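Local coordinates for octopine dehydrogenase (Pecten maximus, PDB 3C7A), which catalyses the NADH-dependent reductive condensation of L-arginine with pyruvate to D-octopine, and the reverse reaction, at residues 5-10 against 15-20; 28-33 against 81-86. All coordinates share one frame; numbering follows the deposited sequence.

Interaction 1 of 2, residues 5-10 against 15-20. With NAD (nicotinamide-adenine-dinucleotide), chain B.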
loop_
_atom_site.group_PDB
_atom_site.type_symbol
_atom_site.label_atom_id
_atom_site.label_comp_id
_atom_site.label_asym_id
_atom_site.label_seq_id
_atom_site.Cartn_x
_atom_site.Cartn_y
_atom_site.Cartn_z
ATOM N N VAL A 5 17.869 6.757 -11.811
ATOM C CA VAL A 5 16.804 6.134 -11.001
ATOM C C VAL A 5 17.353 5.116 -9.983
ATOM O O VAL A 5 18.142 4.237 -10.343
ATOM C CB VAL A 5 15.744 5.427 -11.912
ATOM C CG1 VAL A 5 14.603 4.829 -11.087
ATOM C CG2 VAL A 5 15.188 6.385 -12.967
ATOM N N CYS A 6 16.925 5.238 -8.724
ATOM C CA CYS A 6 17.265 4.268 -7.668
ATOM C C CYS A 6 16.040 3.462 -7.207
ATOM O O CYS A 6 15.023 4.039 -6.806
ATOM C CB CYS A 6 17.928 4.968 -6.470
ATOM S SG CYS A 6 18.323 3.896 -5.037
ATOM N N VAL A 7 16.154 2.134 -7.267
ATOM C CA VAL A 7 15.100 1.211 -6.817
ATOM C C VAL A 7 15.472 0.587 -5.461
ATOM O O VAL A 7 16.570 0.048 -5.305
ATOM C CB VAL A 7 14.840 0.079 -7.861
ATOM C CG1 VAL A 7 13.710 -0.843 -7.409
ATOM C CG2 VAL A 7 14.534 0.659 -9.243
ATOM N N CYS A 8 14.553 0.660 -4.495
ATOM C CA CYS A 8 14.782 0.129 -3.143
ATOM C C CYS A 8 14.013 -1.180 -2.893
ATOM O O CYS A 8 12.779 -1.202 -2.954
ATOM C CB CYS A 8 14.406 1.177 -2.079
ATOM S SG CYS A 8 15.297 2.774 -2.165
ATOM N N GLY A 9 14.747 -2.262 -2.613
ATOM C CA GLY A 9 14.148 -3.579 -2.323
ATOM C C GLY A 9 14.736 -4.756 -3.095
ATOM O O GLY A 9 15.620 -4.575 -3.935
ATOM N N GLY A 10 14.237 -5.964 -2.818
ATOM C CA GLY A 10 14.726 -7.178 -3.491
ATOM C C GLY A 10 13.769 -8.355 -3.655
ATOM O O GLY A 10 14.215 -9.504 -3.756
ATOM N N HIS A 15 12.387 -7.043 -8.623
ATOM C CA HIS A 15 12.926 -7.775 -9.778
ATOM C C HIS A 15 12.309 -7.288 -11.095
ATOM O O HIS A 15 13.029 -7.034 -12.065
ATOM C CB HIS A 15 12.705 -9.288 -9.626
ATOM C CG HIS A 15 13.772 -9.991 -8.839
ATOM N ND1 HIS A 15 13.937 -9.819 -7.480
ATOM C CD2 HIS A 15 14.712 -10.891 -9.218
ATOM C CE1 HIS A 15 14.940 -10.570 -7.059
ATOM N NE2 HIS A 15 15.427 -11.232 -8.095
ATOM N N THR A 16 10.980 -7.157 -11.114
ATOM C CA THR A 16 10.233 -6.738 -12.310
ATOM C C THR A 16 10.548 -5.294 -12.740
ATOM O O THR A 16 10.810 -5.041 -13.920
ATOM C CB THR A 16 8.695 -6.922 -12.124
ATOM O OG1 THR A 16 8.409 -8.265 -11.709
ATOM C CG2 THR A 16 7.938 -6.634 -13.424
ATOM N N LEU A 17 10.528 -4.363 -11.785
ATOM C CA LEU A 17 10.772 -2.940 -12.070
ATOM C C LEU A 17 12.189 -2.657 -12.593
ATOM O O LEU A 17 12.359 -1.867 -13.527
ATOM C CB LEU A 17 10.458 -2.070 -10.841
ATOM C CG LEU A 17 10.662 -0.546 -10.920
ATOM C CD1 LEU A 17 9.730 0.117 -11.940
ATOM C CD2 LEU A 17 10.492 0.093 -9.547
ATOM N N SER A 18 13.189 -3.305 -11.991
ATOM C CA SER A 18 14.594 -3.119 -12.374
ATOM C C SER A 18 14.895 -3.563 -13.810
ATOM O O SER A 18 15.647 -2.896 -14.524
ATOM C CB SER A 18 15.526 -3.839 -11.392
ATOM O OG SER A 18 15.507 -3.223 -10.114
ATOM N N GLY A 19 14.303 -4.685 -14.218
ATOM C CA GLY A 19 14.488 -5.232 -15.564
ATOM C C GLY A 19 13.874 -4.397 -16.678
ATOM O O GLY A 19 14.485 -4.222 -17.736
ATOM N N LEU A 20 12.668 -3.881 -16.442
ATOM C CA LEU A 20 11.958 -3.072 -17.440
ATOM C C LEU A 20 12.566 -1.676 -17.632
ATOM O O LEU A 20 12.727 -1.218 -18.768
ATOM C CB LEU A 20 10.462 -2.969 -17.106
ATOM C CG LEU A 20 9.598 -4.240 -17.122
ATOM C CD1 LEU A 20 8.208 -3.949 -16.569
ATOM C CD2 LEU A 20 9.499 -4.869 -18.513
HETATM P PA NAD B . 7.960 -9.524 -1.231
HETATM O O1A NAD B . 7.394 -10.384 -0.168
HETATM O O2A NAD B . 8.341 -10.330 -2.413
HETATM O O5B NAD B . 9.231 -8.705 -0.660
HETATM C C5B NAD B . 10.310 -9.353 -0.011
HETATM C C4B NAD B . 11.472 -8.377 0.170
HETATM O O4B NAD B . 11.240 -7.526 1.281
HETATM C C3B NAD B . 12.799 -9.074 0.447
HETATM O O3B NAD B . 13.534 -9.315 -0.730
HETATM C C2B NAD B . 13.524 -8.120 1.377
HETATM O O2B NAD B . 14.337 -7.217 0.660
HETATM C C1B NAD B . 12.406 -7.361 2.073
HETATM N N9A NAD B . 12.225 -7.943 3.419
HETATM C C8A NAD B . 11.410 -9.002 3.742
HETATM N N7A NAD B . 11.523 -9.253 5.065
HETATM C C5A NAD B . 12.399 -8.372 5.597
HETATM C C6A NAD B . 12.866 -8.194 6.896
HETATM N N6A NAD B . 12.636 -9.137 7.808
HETATM N N1A NAD B . 13.782 -7.187 7.158
HETATM C C2A NAD B . 14.224 -6.369 6.132
HETATM N N3A NAD B . 13.753 -6.557 4.844
HETATM C C4A NAD B . 12.852 -7.542 4.576
HETATM O O3 NAD B . 6.879 -8.377 -1.605
HETATM P PN NAD B . 6.330 -8.140 -3.107
HETATM O O1N NAD B . 5.710 -9.398 -3.579
HETATM O O2N NAD B . 7.397 -7.503 -3.914
HETATM O O5D NAD B . 5.129 -7.076 -2.921
HETATM C C5D NAD B . 5.304 -5.799 -2.342
HETATM C C4D NAD B . 3.951 -5.241 -1.892
HETATM O O4D NAD B . 3.017 -5.234 -2.964
HETATM C C3D NAD B . 3.343 -6.072 -0.769
HETATM O O3D NAD B . 2.877 -5.211 0.246
HETATM C C2D NAD B . 2.192 -6.815 -1.426
HETATM O O2D NAD B . 1.113 -6.991 -0.537
HETATM C C1D NAD B . 1.826 -5.922 -2.608
HETATM N N1N NAD B . 1.251 -6.663 -3.757
HETATM C C2N NAD B . 1.900 -7.737 -4.323
HETATM C C3N NAD B . 1.339 -8.417 -5.409
HETATM C C7N NAD B . 2.159 -9.423 -6.176
HETATM O O7N NAD B . 1.585 -10.130 -7.150
HETATM N N7N NAD B . 3.521 -9.609 -5.858
HETATM C C4N NAD B . 0.108 -7.993 -5.917
HETATM C C5N NAD B . -0.544 -6.902 -5.343
HETATM C C6N NAD B . 0.044 -6.246 -4.262
#
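Val-7 of strand 3-8 meets Leu-17 of helix 12-21 in a small apolar contact. The two methyls of Val-7 straddle one branch of Leu-17: its CG1 lies 4.0 Å from Leu-17 CD2, and its CG2 is almost equally near the same methyl. With CG anti to the backbone N (chi1 179°), Leu-17 reaches from the helix to the strand. Ser-18 adds a separate van der Waals contact, its OG 4.0 Å from Val-7 CG1, its polar need being met within the helix by the carbonyl of Ala-14.

The polar end of the contact involves the imidazole of His-15. Gly-10 O lies at the edge of the ring, near its plane, 3.5 Å from His-15 CE1, but no hydrogen bond forms there. Instead ND1 binds Gly-11 O, NE2 has a weak bond with Gly-154 N, and Trp-42 stacks on the ring, so its rotation is well defined.

Gly-10 also borders the cofactor, its C lying 3.1 Å from O3B of NAD. Strand, glycine-rich turn and helix, with Gly-13 hydrogen-bonded through its backbone N to NAD, form the dinucleotide-binding beta-alpha start of a Rossmann fold.

Interaction 2 of 2, residues 28-33 against 81-86. With EDO (1,2-ethanediol), chain G.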
loop_
_atom_site.group_PDB
_atom_site.type_symbol
_atom_site.label_atom_id
_atom_site.label_comp_id
_atom_site.label_asym_id
_atom_site.label_seq_id
_atom_site.Cartn_x
_atom_site.Cartn_y
_atom_site.Cartn_z
ATOM N N GLU A 28 19.780 5.347 -16.474
ATOM C CA GLU A 28 20.757 4.631 -15.639
ATOM C C GLU A 28 20.117 4.176 -14.314
ATOM O O GLU A 28 19.556 4.993 -13.576
ATOM C CB GLU A 28 21.987 5.516 -15.377
ATOM C CG GLU A 28 23.052 4.901 -14.467
ATOM C CD GLU A 28 24.150 5.887 -14.081
ATOM O OE1 GLU A 28 24.936 6.294 -14.966
ATOM O OE2 GLU A 28 24.235 6.247 -12.887
ATOM N N VAL A 29 20.215 2.878 -14.017
ATOM C CA VAL A 29 19.538 2.275 -12.854
ATOM C C VAL A 29 20.513 1.779 -11.774
ATOM O O VAL A 29 21.491 1.090 -12.079
ATOM C CB VAL A 29 18.597 1.102 -13.284
ATOM C CG1 VAL A 29 17.952 0.426 -12.071
ATOM C CG2 VAL A 29 17.519 1.589 -14.250
ATOM N N ARG A 30 20.228 2.135 -10.519
ATOM C CA ARG A 30 20.964 1.629 -9.353
ATOM C C ARG A 30 20.021 0.916 -8.375
ATOM O O ARG A 30 18.915 1.394 -8.117
ATOM C CB ARG A 30 21.700 2.767 -8.635
ATOM C CG ARG A 30 22.708 3.502 -9.508
ATOM C CD ARG A 30 23.646 4.379 -8.696
ATOM N NE ARG A 30 23.029 5.632 -8.255
ATOM C CZ ARG A 30 22.847 6.706 -9.023
ATOM N NH1 ARG A 30 23.213 6.694 -10.300
ATOM N NH2 ARG A 30 22.285 7.792 -8.513
ATOM N N VAL A 31 20.464 -0.221 -7.838
ATOM C CA VAL A 31 19.655 -1.021 -6.905
ATOM C C VAL A 31 20.251 -1.007 -5.488
ATOM O O VAL A 31 21.447 -1.258 -5.308
ATOM C CB VAL A 31 19.481 -2.493 -7.401
ATOM C CG1 VAL A 31 18.598 -3.300 -6.449
ATOM C CG2 VAL A 31 18.902 -2.529 -8.809
ATOM N N LEU A 32 19.406 -0.711 -4.498
ATOM C CA LEU A 32 19.800 -0.699 -3.082
ATOM C C LEU A 32 18.910 -1.621 -2.236
ATOM O O LEU A 32 17.679 -1.538 -2.305
ATOM C CB LEU A 32 19.757 0.737 -2.527
ATOM C CG LEU A 32 20.058 0.993 -1.040
ATOM C CD1 LEU A 32 21.552 0.905 -0.742
ATOM C CD2 LEU A 32 19.508 2.346 -0.591
ATOM N N THR A 33 19.543 -2.493 -1.447
ATOM C CA THR A 33 18.843 -3.360 -0.479
ATOM C C THR A 33 19.603 -3.465 0.853
ATOM O O THR A 33 20.828 -3.614 0.868
ATOM C CB THR A 33 18.527 -4.781 -1.050
ATOM O OG1 THR A 33 18.077 -5.642 0.006
ATOM C CG2 THR A 33 19.751 -5.409 -1.720
ATOM N N SER A 81 23.306 9.327 -4.213
ATOM C CA SER A 81 23.944 10.578 -4.658
ATOM C C SER A 81 23.727 10.887 -6.142
ATOM O O SER A 81 24.146 10.120 -7.014
ATOM C CB SER A 81 25.443 10.584 -4.325
ATOM O OG SER A 81 25.657 10.610 -2.925
ATOM N N GLY A 82 23.061 12.010 -6.411
ATOM C CA GLY A 82 22.809 12.474 -7.781
ATOM C C GLY A 82 21.553 11.942 -8.458
ATOM O O GLY A 82 21.314 12.223 -9.636
ATOM N N ALA A 83 20.743 11.184 -7.718
ATOM C CA ALA A 83 19.537 10.555 -8.272
ATOM C C ALA A 83 18.384 11.542 -8.490
ATOM O O ALA A 83 18.138 12.418 -7.659
ATOM C CB ALA A 83 19.088 9.397 -7.385
ATOM N N ASP A 84 17.682 11.378 -9.613
ATOM C CA ASP A 84 16.529 12.216 -9.970
ATOM C C ASP A 84 15.197 11.656 -9.442
ATOM O O ASP A 84 14.265 12.419 -9.166
ATOM C CB ASP A 84 16.446 12.403 -11.494
ATOM C CG ASP A 84 17.667 13.111 -12.078
ATOM O OD1 ASP A 84 17.993 14.234 -11.631
ATOM O OD2 ASP A 84 18.292 12.549 -13.005
ATOM N N VAL A 85 15.110 10.328 -9.330
ATOM C CA VAL A 85 13.905 9.632 -8.847
ATOM C C VAL A 85 14.289 8.499 -7.875
ATOM O O VAL A 85 15.247 7.765 -8.129
ATOM C CB VAL A 85 13.064 9.026 -10.021
ATOM C CG1 VAL A 85 11.696 8.555 -9.533
ATOM C CG2 VAL A 85 12.888 10.020 -11.168
ATOM N N VAL A 86 13.542 8.371 -6.773
ATOM C CA VAL A 86 13.739 7.293 -5.784
ATOM C C VAL A 86 12.413 6.558 -5.509
ATOM O O VAL A 86 11.446 7.170 -5.042
ATOM C CB VAL A 86 14.338 7.827 -4.443
ATOM C CG1 VAL A 86 14.628 6.677 -3.477
ATOM C CG2 VAL A 86 15.610 8.640 -4.687
HETATM C C1 EDO G . 27.363 4.346 -9.536
HETATM O O1 EDO G . 28.120 3.456 -10.365
HETATM C C2 EDO G . 27.572 5.780 -10.006
HETATM O O2 EDO G . 27.135 5.904 -11.363
#
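Glu-28 OE2 is held by two partners, Arg-30 NH1 in a salt bridge of 2.8 Å and, more weakly, the hydroxyl O2 of a bound ethanediol at 3.3 Å, while the same guanidinium turns its NH2 to the turn at Ser-81 to Ala-83. The acid and the base stand two residues apart on strand 27-32, and the carboxylate meets the edge of the guanidinium. A bend in the arginine chain at chi3 (-77°) brings the charged group round beside the glutamate.

Across the contact Arg-30 NH2 comes 3.3 Å from Ser-81 O, approaching obliquely at an angle too poor for a hydrogen bond. It also lies 3.8 Å from Ala-83 CB, a van der Waals contact with the methyl, and near the carbonyl carbon of Gly-82. A firmer polar link is made by Arg-30 NE, which bonds to Ala-79 O, near the end of helix 76-80; a carbonyl there probably favours the positive charge.

The contact lies away from the annotated sites. Arg-30 reaches from strand 27-32 to the turn between helix 76-80 and strand 85-88, Val-71 of strand 71-73 touches its side chain, and strand 3-8 runs between the two strands in the sheet.

Interaction 1 closes before interaction 2 opens along the chain, and their centres are 10 Å apart on the same side of the molecule. Strand 3-8, which carries one side of interaction 1 and lies between the strands of interaction 2, pairs in parallel with both 27-32 and 85-88. Backbone bonds tie the two contacts directly: Val-5 O to Arg-30 N and Val-7 N to Arg-30 O, each 3.0 Å and probably hydrogen-bonded. Ser-18 OG of helix 12-21 also packs on Val-31 CG2 at 3.7 Å. Together they belong to the nucleotide-binding sheet: interaction 1 borders NAD within the unit of strand 3-8, helix 12-21 and strand 27-32, whereas interaction 2 lies away from the cofactor.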